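Local coordinates for hypoxic response protein 1 (Mycobacterium tuberculosis, PDB 1Y5H) that forms a homodimer of CBS-domain subunits, probably binds zinc and, unlike some other CBS-domain proteins, does not seem to bind AMP, at residues Arg107-Ser112 with Val117-Glu122. Sequence-based numbering, arbitrary orientation.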
ATOM      1  N   ARG A 107     -10.676   0.648   6.378  1.00 28.20           N
ATOM      2  CA  ARG A 107     -11.264   1.825   6.994  1.00 28.48           C
ATOM      3  C   ARG A 107     -12.314   2.427   6.078  1.00 25.97           C
ATOM      4  O   ARG A 107     -12.213   2.347   4.851  1.00 27.96           O
ATOM      5  CB  ARG A 107     -10.194   2.859   7.352  1.00 29.66           C
ATOM      6  CG  ARG A 107      -9.467   3.493   6.187  1.00 32.04           C
ATOM      7  CD  ARG A 107      -8.487   4.535   6.714  1.00 32.00           C
ATOM      8  NE  ARG A 107      -7.514   3.934   7.621  1.00 34.14           N
ATOM      9  CZ  ARG A 107      -6.939   4.565   8.641  1.00 33.40           C
ATOM     10  NH1 ARG A 107      -7.231   5.832   8.900  1.00 32.78           N
ATOM     11  NH2 ARG A 107      -6.075   3.923   9.412  1.00 34.19           N
ATOM     12  N   VAL A 108     -13.324   3.031   6.689  1.00 23.55           N
ATOM     13  CA  VAL A 108     -14.435   3.611   5.953  1.00 21.14           C
ATOM     14  C   VAL A 108     -14.813   4.980   6.494  1.00 19.70           C
ATOM     15  O   VAL A 108     -14.757   5.214   7.698  1.00 19.76           O
ATOM     16  CB  VAL A 108     -15.664   2.681   6.059  1.00 20.82           C
ATOM     17  CG1 VAL A 108     -16.878   3.317   5.418  1.00 24.86           C
ATOM     18  CG2 VAL A 108     -15.346   1.343   5.406  1.00 23.54           C
ATOM     19  N   PRO A 109     -15.197   5.906   5.603  1.00 18.80           N
ATOM     20  CA  PRO A 109     -15.591   7.253   6.025  1.00 19.11           C
ATOM     21  C   PRO A 109     -16.989   7.204   6.631  1.00 19.90           C
ATOM     22  O   PRO A 109     -17.818   6.387   6.231  1.00 18.88           O
ATOM     23  CB  PRO A 109     -15.591   8.060   4.722  1.00 19.70           C
ATOM     24  CG  PRO A 109     -14.844   7.219   3.737  1.00 21.57           C
ATOM     25  CD  PRO A 109     -15.140   5.807   4.138  1.00 19.37           C
ATOM     26  N   VAL A 110     -17.244   8.071   7.602  1.00 19.64           N
ATOM     27  CA  VAL A 110     -18.558   8.144   8.229  1.00 20.70           C
ATOM     28  C   VAL A 110     -19.171   9.476   7.810  1.00 21.67           C
ATOM     29  O   VAL A 110     -18.531  10.528   7.923  1.00 21.07           O
ATOM     30  CB  VAL A 110     -18.448   8.062   9.761  1.00 21.69           C
ATOM     31  CG1 VAL A 110     -19.832   8.105  10.387  1.00 22.62           C
ATOM     32  CG2 VAL A 110     -17.730   6.782  10.150  1.00 21.34           C
ATOM     33  N   ILE A 111     -20.403   9.423   7.310  1.00 22.87           N
ATOM     34  CA  ILE A 111     -21.103  10.608   6.832  1.00 26.34           C
ATOM     35  C   ILE A 111     -22.331  10.952   7.663  1.00 28.40           C
ATOM     36  O   ILE A 111     -23.011  10.070   8.187  1.00 27.19           O
ATOM     37  CB  ILE A 111     -21.556  10.412   5.359  1.00 26.62           C
ATOM     38  CG1 ILE A 111     -20.339  10.139   4.467  1.00 29.65           C
ATOM     39  CG2 ILE A 111     -22.311  11.635   4.867  1.00 30.43           C
ATOM     40  CD1 ILE A 111     -19.331  11.262   4.441  1.00 30.33           C
ATOM     41  N   SER A 112     -22.598  12.247   7.774  1.00 29.12           N
ATOM     42  CA  SER A 112     -23.753  12.745   8.506  1.00 33.48           C
ATOM     43  C   SER A 112     -24.147  14.045   7.826  1.00 33.83           C
ATOM     44  O   SER A 112     -23.385  15.011   7.836  1.00 34.33           O
ATOM     45  CB  SER A 112     -23.397  13.006   9.970  1.00 33.74           C
ATOM     46  OG  SER A 112     -24.549  13.368  10.714  1.00 38.39           O
ATOM     47  N   VAL A 117     -17.745  13.136   8.993  1.00 23.42           N
ATOM     48  CA  VAL A 117     -17.673  13.410  10.422  1.00 23.99           C
ATOM     49  C   VAL A 117     -16.611  12.562  11.109  1.00 22.21           C
ATOM     50  O   VAL A 117     -16.257  12.806  12.261  1.00 22.19           O
ATOM     51  CB  VAL A 117     -19.037  13.190  11.116  1.00 24.93           C
ATOM     52  CG1 VAL A 117     -20.039  14.198  10.588  1.00 25.82           C
ATOM     53  CG2 VAL A 117     -19.535  11.768  10.881  1.00 24.68           C
ATOM     54  N   GLY A 118     -16.092  11.566  10.399  1.00 20.38           N
ATOM     55  CA  GLY A 118     -15.064  10.733  10.987  1.00 19.40           C
ATOM     56  C   GLY A 118     -14.681   9.566  10.102  1.00 18.29           C
ATOM     57  O   GLY A 118     -15.207   9.418   9.000  1.00 19.14           O
ATOM     58  N   ILE A 119     -13.751   8.755  10.590  1.00 18.27           N
ATOM     59  CA  ILE A 119     -13.276   7.572   9.877  1.00 19.38           C
ATOM     60  C   ILE A 119     -13.293   6.408  10.860  1.00 20.92           C
ATOM     61  O   ILE A 119     -12.865   6.554  12.006  1.00 20.32           O
ATOM     62  CB  ILE A 119     -11.815   7.754   9.377  1.00 20.14           C
ATOM     63  CG1 ILE A 119     -11.761   8.751   8.213  1.00 21.73           C
ATOM     64  CG2 ILE A 119     -11.231   6.399   8.973  1.00 22.27           C
ATOM     65  CD1 ILE A 119     -12.342   8.237   6.898  1.00 25.40           C
ATOM     66  N   VAL A 120     -13.787   5.255  10.424  1.00 19.34           N
ATOM     67  CA  VAL A 120     -13.807   4.087  11.292  1.00 21.10           C
ATOM     68  C   VAL A 120     -12.910   3.014  10.689  1.00 21.49           C
ATOM     69  O   VAL A 120     -12.987   2.745   9.494  1.00 21.09           O
ATOM     70  CB  VAL A 120     -15.230   3.516  11.451  1.00 22.78           C
ATOM     71  CG1 VAL A 120     -15.185   2.263  12.309  1.00 27.15           C
ATOM     72  CG2 VAL A 120     -16.138   4.543  12.091  1.00 27.06           C
ATOM     73  N   THR A 121     -12.049   2.417  11.507  1.00 22.56           N
ATOM     74  CA  THR A 121     -11.160   1.364  11.018  1.00 23.65           C
ATOM     75  C   THR A 121     -11.606   0.014  11.555  1.00 23.60           C
ATOM     76  O   THR A 121     -12.372  -0.065  12.512  1.00 21.54           O
ATOM     77  CB  THR A 121      -9.693   1.573  11.462  1.00 25.27           C
ATOM     78  OG1 THR A 121      -9.561   1.270  12.858  1.00 26.64           O
ATOM     79  CG2 THR A 121      -9.262   3.008  11.209  1.00 25.63           C
ATOM     80  N   GLU A 122     -11.113  -1.048  10.935  1.00 25.72           N
ATOM     81  CA  GLU A 122     -11.461  -2.391  11.364  1.00 27.55           C
ATOM     82  C   GLU A 122     -10.964  -2.594  12.792  1.00 26.35           C
ATOM     83  O   GLU A 122     -11.612  -3.266  13.592  1.00 26.58           O
ATOM     84  CB  GLU A 122     -10.832  -3.414  10.423  1.00 31.28           C
ATOM     85  CG  GLU A 122     -11.476  -4.778  10.498  1.00 36.45           C
ATOM     86  CD  GLU A 122     -11.055  -5.681   9.357  1.00 39.82           C
ATOM     87  OE1 GLU A 122      -9.845  -5.972   9.244  1.00 41.72           O
ATOM     88  OE2 GLU A 122     -11.937  -6.099   8.574  1.00 42.66           O
TER
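Val108 and Val120 form a hydrogen-bonded antiparallel pair, Val108 N to Val120 O at 2.8 Å and Val120 N to Val108 O at 2.9 Å, while farther along Val110 faces both Val117 and Gly118 across a beta bulge: its N donates to Gly118 O and its O accepts from Val117 N. The Val110 N donor sits well above the plane of the Gly118 carbonyl. Beside the bulge, Val110 presses its CG2 against Val120 CG2, a tight 3.4 Å, and lays CG1 against Val117 CG2. This is the beta hairpin of the second CBS repeat; its Val110-Val120 face packs on Met14 and, at Val120, on Met96 of helix 93-103. On the other face Ile119, with CG1 beside its backbone N (chi1 -72°), reaches across so that CD1 rests on Pro109 CA at 3.5 Å. Pro109 in turn touches Leu51 and Met54 of strand 51-56. Next to it, Arg107 bends at chi3 (59°) and brings one face of its guanidinium over Thr121 CG2, which lies 3.8 Å from CZ. The other branch of Thr121, OG1, caps a backbone N of helix 122-127 from the N-cap position, while Thr121 N donates a hydrogen bond to Asp124 OD2.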